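Local coordinates for protein probable ubiquitin-conjugating enzyme E2 7 (PDB 1PZV) that probably catalyses covalent attachment of ubiquitin to other proteins, receiving it from the E1 enzyme as a thioester at its own active site, at residues 57-62 with 66-71; 129-134 with 142-147. One frame throughout, in Å; residues are numbered along the deposited sequence.

Contact 1 of 2, residues 57-62 with 66-71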
loop_
_atom_site.group_PDB
_atom_site.type_symbol
_atom_site.label_atom_id
_atom_site.label_comp_id
_atom_site.label_asym_id
_atom_site.label_seq_id
_atom_site.Cartn_x
_atom_site.Cartn_y
_atom_site.Cartn_z
ATOM N N LEU A 57 -5.952 -2.997 -5.189
ATOM C CA LEU A 57 -5.406 -2.127 -6.225
ATOM C C LEU A 57 -6.386 -2.018 -7.380
ATOM O O LEU A 57 -6.821 -3.027 -7.935
ATOM C CB LEU A 57 -4.078 -2.676 -6.749
ATOM C CG LEU A 57 -2.822 -2.516 -5.896
ATOM C CD1 LEU A 57 -1.708 -3.336 -6.494
ATOM C CD2 LEU A 57 -2.423 -1.055 -5.823
ATOM N N ASP A 58 -6.738 -0.790 -7.729
ATOM C CA ASP A 58 -7.647 -0.543 -8.840
ATOM C C ASP A 58 -6.823 0.011 -9.989
ATOM O O ASP A 58 -6.216 1.078 -9.856
ATOM C CB ASP A 58 -8.711 0.472 -8.430
ATOM C CG ASP A 58 -9.747 -0.119 -7.498
ATOM O OD1 ASP A 58 -10.668 -0.800 -7.991
ATOM O OD2 ASP A 58 -9.634 0.086 -6.274
ATOM N N PHE A 59 -6.787 -0.710 -11.107
ATOM C CA PHE A 59 -6.021 -0.247 -12.261
ATOM C C PHE A 59 -6.912 0.322 -13.357
ATOM O O PHE A 59 -7.865 -0.328 -13.802
ATOM C CB PHE A 59 -5.198 -1.384 -12.881
ATOM C CG PHE A 59 -4.164 -1.967 -11.971
ATOM C CD1 PHE A 59 -4.510 -2.935 -11.028
ATOM C CD2 PHE A 59 -2.839 -1.547 -12.051
ATOM C CE1 PHE A 59 -3.547 -3.482 -10.185
ATOM C CE2 PHE A 59 -1.869 -2.088 -11.212
ATOM C CZ PHE A 59 -2.224 -3.055 -10.274
ATOM N N PRO A 60 -6.603 1.544 -13.822
ATOM C CA PRO A 60 -7.395 2.167 -14.885
ATOM C C PRO A 60 -7.278 1.331 -16.162
ATOM O O PRO A 60 -6.468 0.405 -16.237
ATOM C CB PRO A 60 -6.748 3.536 -15.036
ATOM C CG PRO A 60 -5.325 3.263 -14.702
ATOM C CD PRO A 60 -5.452 2.393 -13.471
ATOM N N ARG A 61 -8.086 1.665 -17.160
ATOM C CA ARG A 61 -8.072 0.943 -18.425
ATOM C C ARG A 61 -6.773 1.195 -19.201
ATOM O O ARG A 61 -6.366 0.379 -20.030
ATOM C CB ARG A 61 -9.290 1.354 -19.268
ATOM C CG ARG A 61 -10.639 1.218 -18.547
ATOM C CD ARG A 61 -10.859 -0.189 -17.978
ATOM N NE ARG A 61 -12.195 -0.344 -17.401
ATOM C CZ ARG A 61 -12.586 -1.378 -16.657
ATOM N NH1 ARG A 61 -11.742 -2.365 -16.387
ATOM N NH2 ARG A 61 -13.828 -1.429 -16.189
ATOM N N ASP A 62 -6.127 2.319 -18.901
ATOM C CA ASP A 62 -4.875 2.748 -19.534
ATOM C C ASP A 62 -3.712 2.723 -18.536
ATOM O O ASP A 62 -2.904 3.649 -18.488
ATOM C CB ASP A 62 -5.053 4.170 -20.052
ATOM C CG ASP A 62 -5.686 5.083 -19.012
ATOM O OD1 ASP A 62 -6.834 4.800 -18.595
ATOM O OD2 ASP A 62 -5.042 6.073 -18.605
ATOM N N LYS A 66 -1.126 5.964 -16.127
ATOM C CA LYS A 66 -2.191 6.353 -15.216
ATOM C C LYS A 66 -2.072 5.423 -14.021
ATOM O O LYS A 66 -2.304 4.220 -14.127
ATOM C CB LYS A 66 -3.559 6.212 -15.898
ATOM C CG LYS A 66 -4.756 6.490 -14.996
ATOM C CD LYS A 66 -4.742 7.889 -14.393
ATOM C CE LYS A 66 -5.901 8.049 -13.401
ATOM N NZ LYS A 66 -5.943 9.394 -12.765
ATOM N N PRO A 67 -1.684 5.976 -12.865
ATOM C CA PRO A 67 -1.511 5.228 -11.617
ATOM C C PRO A 67 -2.771 4.516 -11.150
ATOM O O PRO A 67 -3.897 4.938 -11.434
ATOM C CB PRO A 67 -1.095 6.300 -10.605
ATOM C CG PRO A 67 -0.624 7.429 -11.428
ATOM C CD PRO A 67 -1.502 7.415 -12.639
ATOM N N PRO A 68 -2.592 3.398 -10.448
ATOM C CA PRO A 68 -3.749 2.667 -9.946
ATOM C C PRO A 68 -4.059 3.284 -8.588
ATOM O O PRO A 68 -3.225 3.992 -8.026
ATOM C CB PRO A 68 -3.222 1.246 -9.831
ATOM C CG PRO A 68 -1.787 1.471 -9.441
ATOM C CD PRO A 68 -1.376 2.567 -10.388
ATOM N N LYS A 69 -5.251 3.039 -8.067
ATOM C CA LYS A 69 -5.605 3.569 -6.757
ATOM C C LYS A 69 -5.404 2.444 -5.755
ATOM O O LYS A 69 -5.794 1.305 -6.018
ATOM C CB LYS A 69 -7.066 4.045 -6.735
ATOM C CG LYS A 69 -7.324 5.305 -7.564
ATOM C CD LYS A 69 -8.724 5.864 -7.327
ATOM C CE LYS A 69 -8.888 7.244 -7.961
ATOM N NZ LYS A 69 -10.211 7.865 -7.646
ATOM N N MET A 70 -4.775 2.744 -4.623
ATOM C CA MET A 70 -4.558 1.715 -3.618
ATOM C C MET A 70 -5.321 2.001 -2.346
ATOM O O MET A 70 -5.051 2.985 -1.661
ATOM C CB MET A 70 -3.075 1.569 -3.297
ATOM C CG MET A 70 -2.785 0.408 -2.359
ATOM S SD MET A 70 -1.032 0.067 -2.278
ATOM C CE MET A 70 -0.999 -1.442 -1.338
ATOM N N LYS A 71 -6.275 1.131 -2.035
ATOM C CA LYS A 71 -7.088 1.283 -0.838
ATOM C C LYS A 71 -6.879 0.124 0.127
ATOM O O LYS A 71 -7.120 -1.030 -0.215
ATOM C CB LYS A 71 -8.576 1.358 -1.206
ATOM C CG LYS A 71 -9.481 1.380 0.012
ATOM C CD LYS A 71 -10.927 1.716 -0.348
ATOM C CE LYS A 71 -11.803 1.752 0.907
ATOM N NZ LYS A 71 -13.149 2.340 0.646
#
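Leu57-Asp58 and Lys69-Met70 pair as antiparallel strands of a beta hairpin: Asp58 N donates to Lys69 O (2.9 Å, nearly straight at 171°) and Lys69 N returns a bond to Asp58 O (2.8 Å). Both donors lie in the plane of the carbonyl they meet. Leu57 and Met70 form the next, non-hydrogen-bonded pair, and Leu57 CD2 packs on Met70 CB at 3.7 Å; branched leucine and unbranched methionine, both apolar, suit this buried face. Asp58 and Lys69 carry the polar face. Pro68 and Pro60, which have no N-H to continue the pairing, offer ring carbons instead, Pro68 to Phe59 and Pro60 to Lys66. Pro68 CB lies over a face of the Phe59 ring, off-centre, 4.0 Å from the centroid, in a CH-pi contact. Phe59 CG stands opposite its carbonyl carbon (chi1 -62°), which sets the ring alongside Pro68, pointing the same way. Farther out, Pro60 CG rests against Lys66 CG, while the lysine chain, bent at chi2 (59°), carries NZ to a salt bridge with Asp94. Strand 35-41 touches Leu57 through Trp36 and Val38, and helix 115-127 packs Val115, Ile118 and Val122 against Phe59, Pro68 and Met70.

Contact 2 of 2, residues 129-134 with 142-147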
loop_
_atom_site.group_PDB
_atom_site.type_symbol
_atom_site.label_atom_id
_atom_site.label_comp_id
_atom_site.label_asym_id
_atom_site.label_seq_id
_atom_site.Cartn_x
_atom_site.Cartn_y
_atom_site.Cartn_z
ATOM N N PRO A 129 7.368 7.110 7.000
ATOM C CA PRO A 129 6.272 7.971 6.544
ATOM C C PRO A 129 6.717 9.369 6.111
ATOM O O PRO A 129 7.668 9.936 6.660
ATOM C CB PRO A 129 5.339 7.999 7.753
ATOM C CG PRO A 129 6.298 7.895 8.914
ATOM C CD PRO A 129 7.265 6.831 8.446
ATOM N N ASN A 130 6.038 9.908 5.103
ATOM C CA ASN A 130 6.338 11.248 4.612
ATOM C C ASN A 130 5.210 12.155 5.060
ATOM O O ASN A 130 4.071 12.018 4.603
ATOM C CB ASN A 130 6.442 11.277 3.080
ATOM C CG ASN A 130 6.486 12.702 2.518
ATOM O OD1 ASN A 130 5.444 13.332 2.299
ATOM N ND2 ASN A 130 7.694 13.217 2.300
ATOM N N PHE A 131 5.515 13.072 5.965
ATOM C CA PHE A 131 4.483 13.970 6.438
ATOM C C PHE A 131 4.151 14.935 5.309
ATOM O O PHE A 131 3.398 14.561 4.404
ATOM C CB PHE A 131 4.943 14.660 7.724
ATOM C CG PHE A 131 5.234 13.680 8.844
ATOM C CD1 PHE A 131 6.432 12.954 8.868
ATOM C CD2 PHE A 131 4.277 13.415 9.826
ATOM C CE1 PHE A 131 6.668 11.975 9.842
ATOM C CE2 PHE A 131 4.506 12.435 10.805
ATOM C CZ PHE A 131 5.703 11.717 10.811
ATOM N N GLU A 132 4.703 16.143 5.316
ATOM C CA GLU A 132 4.406 17.079 4.231
ATOM C C GLU A 132 2.997 16.862 3.682
ATOM O O GLU A 132 2.828 16.244 2.633
ATOM C CB GLU A 132 5.378 16.887 3.069
ATOM C CG GLU A 132 6.788 17.373 3.290
ATOM C CD GLU A 132 7.519 17.542 1.965
ATOM O OE1 GLU A 132 7.517 16.578 1.167
ATOM O OE2 GLU A 132 8.085 18.633 1.722
ATOM N N SER A 133 1.991 17.355 4.389
ATOM C CA SER A 133 0.606 17.204 3.953
ATOM C C SER A 133 0.110 15.758 4.055
ATOM O O SER A 133 -0.327 15.175 3.063
ATOM C CB SER A 133 0.444 17.688 2.504
ATOM O OG SER A 133 1.013 18.973 2.320
ATOM N N PRO A 134 0.181 15.159 5.257
ATOM C CA PRO A 134 -0.277 13.781 5.453
ATOM C C PRO A 134 -1.766 13.672 5.136
ATOM O O PRO A 134 -2.499 14.660 5.234
ATOM C CB PRO A 134 0.008 13.534 6.926
ATOM C CG PRO A 134 1.225 14.383 7.174
ATOM C CD PRO A 134 0.861 15.658 6.465
ATOM N N MET A 142 0.036 12.463 15.912
ATOM C CA MET A 142 0.334 11.491 16.939
ATOM C C MET A 142 1.763 10.975 16.960
ATOM O O MET A 142 2.442 11.088 17.974
ATOM C CB MET A 142 -0.623 10.313 16.847
ATOM C CG MET A 142 -0.606 9.480 18.102
ATOM S SD MET A 142 -1.931 8.296 18.126
ATOM C CE MET A 142 -3.366 9.395 18.093
ATOM N N GLN A 143 2.234 10.411 15.857
ATOM C CA GLN A 143 3.585 9.873 15.846
ATOM C C GLN A 143 4.664 10.897 16.193
ATOM O O GLN A 143 5.692 10.552 16.777
ATOM C CB GLN A 143 3.897 9.265 14.488
ATOM C CG GLN A 143 5.129 8.393 14.512
ATOM C CD GLN A 143 5.610 8.062 13.131
ATOM O OE1 GLN A 143 4.806 7.783 12.235
ATOM N NE2 GLN A 143 6.929 8.078 12.940
ATOM N N ARG A 144 4.420 12.155 15.832
ATOM C CA ARG A 144 5.365 13.246 16.078
ATOM C C ARG A 144 5.529 13.645 17.550
ATOM O O ARG A 144 6.650 13.762 18.046
ATOM C CB ARG A 144 4.953 14.469 15.248
ATOM C CG ARG A 144 5.132 14.288 13.739
ATOM C CD ARG A 144 6.425 14.929 13.250
ATOM N NE ARG A 144 6.316 16.386 13.212
ATOM C CZ ARG A 144 7.325 17.217 12.958
ATOM N NH1 ARG A 144 8.537 16.737 12.718
ATOM N NH2 ARG A 144 7.118 18.531 12.933
ATOM N N GLU A 145 4.419 13.861 18.248
ATOM C CA GLU A 145 4.483 14.245 19.656
ATOM C C GLU A 145 4.125 13.102 20.609
ATOM O O GLU A 145 4.960 12.667 21.408
ATOM C CB GLU A 145 3.572 15.452 19.905
ATOM C CG GLU A 145 2.149 15.269 19.411
ATOM C CD GLU A 145 1.428 16.592 19.208
ATOM O OE1 GLU A 145 1.877 17.388 18.347
ATOM O OE2 GLU A 145 0.415 16.834 19.908
ATOM N N ASN A 146 2.888 12.616 20.521
ATOM C CA ASN A 146 2.433 11.527 21.377
ATOM C C ASN A 146 2.815 10.172 20.778
ATOM O O ASN A 146 1.953 9.385 20.371
ATOM C CB ASN A 146 0.918 11.606 21.566
ATOM C CG ASN A 146 0.431 10.763 22.733
ATOM O OD1 ASN A 146 0.584 9.538 22.743
ATOM N ND2 ASN A 146 -0.159 11.420 23.729
ATOM N N TYR A 147 4.116 9.909 20.730
ATOM C CA TYR A 147 4.619 8.661 20.182
ATOM C C TYR A 147 4.150 7.476 21.013
ATOM O O TYR A 147 3.998 6.362 20.512
ATOM C CB TYR A 147 6.142 8.698 20.159
ATOM C CG TYR A 147 6.770 7.578 19.373
ATOM C CD1 TYR A 147 6.421 7.355 18.040
ATOM C CD2 TYR A 147 7.745 6.763 19.946
ATOM C CE1 TYR A 147 7.031 6.351 17.297
ATOM C CE2 TYR A 147 8.362 5.760 19.211
ATOM C CZ TYR A 147 8.002 5.562 17.888
ATOM O OH TYR A 147 8.634 4.592 17.155
#
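Gln143 OE1 lies against Pro129 CG at 3.6 Å, with Phe131 CZ a looser neighbour at 4.3 Å, where the loop between helices 115-127 and 137-144 of the ubiquitin-conjugating fold leans on the end of the second helix. No hydrogen bond joins the two segments; the Gln143 amide end meets Pro129 and the Arg144 methylenes meet Phe131. Gln143 reaches the loop extended, its CG opposite the backbone N (chi1 -166°). Arg144 instead bends at chi2 and chi3: CG comes 3.5 Å from Phe131 CE2, and CD sits over the ring face, offset toward the rim, 4.2 Å from the centroid in a CH-pi contact. The flat ring suits the aliphatic part of this long, exposed arginine; the guanidinium plane is tilted 46° from it, and CZ is too far for more than a weak cation-pi attraction. An alanine in place of Phe131 would probably leave Arg144 CG and CD without the ring they lie over and open a gap between loop and helix end. Pro129 also touches His78 and Asn80, and Gln143 touches Pro79, the His-Pro-Asn signature of E2 enzymes. Past the helix end, Asn146 is an N-cap whose OD1 accepts a hydrogen bond from Glu149 N.

From the N terminus the chain passes through helix 5-17 and the first strands before contact 1 closes the hairpin connection 59-68, three residues lying between its segments, at the edge of the meander sheet. It then runs past the His-Pro-Asn residues and the predicted catalytic Cys88 into helix 115-127, which packs on contact 1. The loop leaving that helix opens contact 2, whose second segment follows seven residues later at the end of helix 137-144. The two are in series, neither nested nor crossed, and do not touch: their nearest atoms are about 13 Å apart. Contact 1 joins strands, contact 2 a loop and a helix end, with helix 115-127 coming between them along the chain.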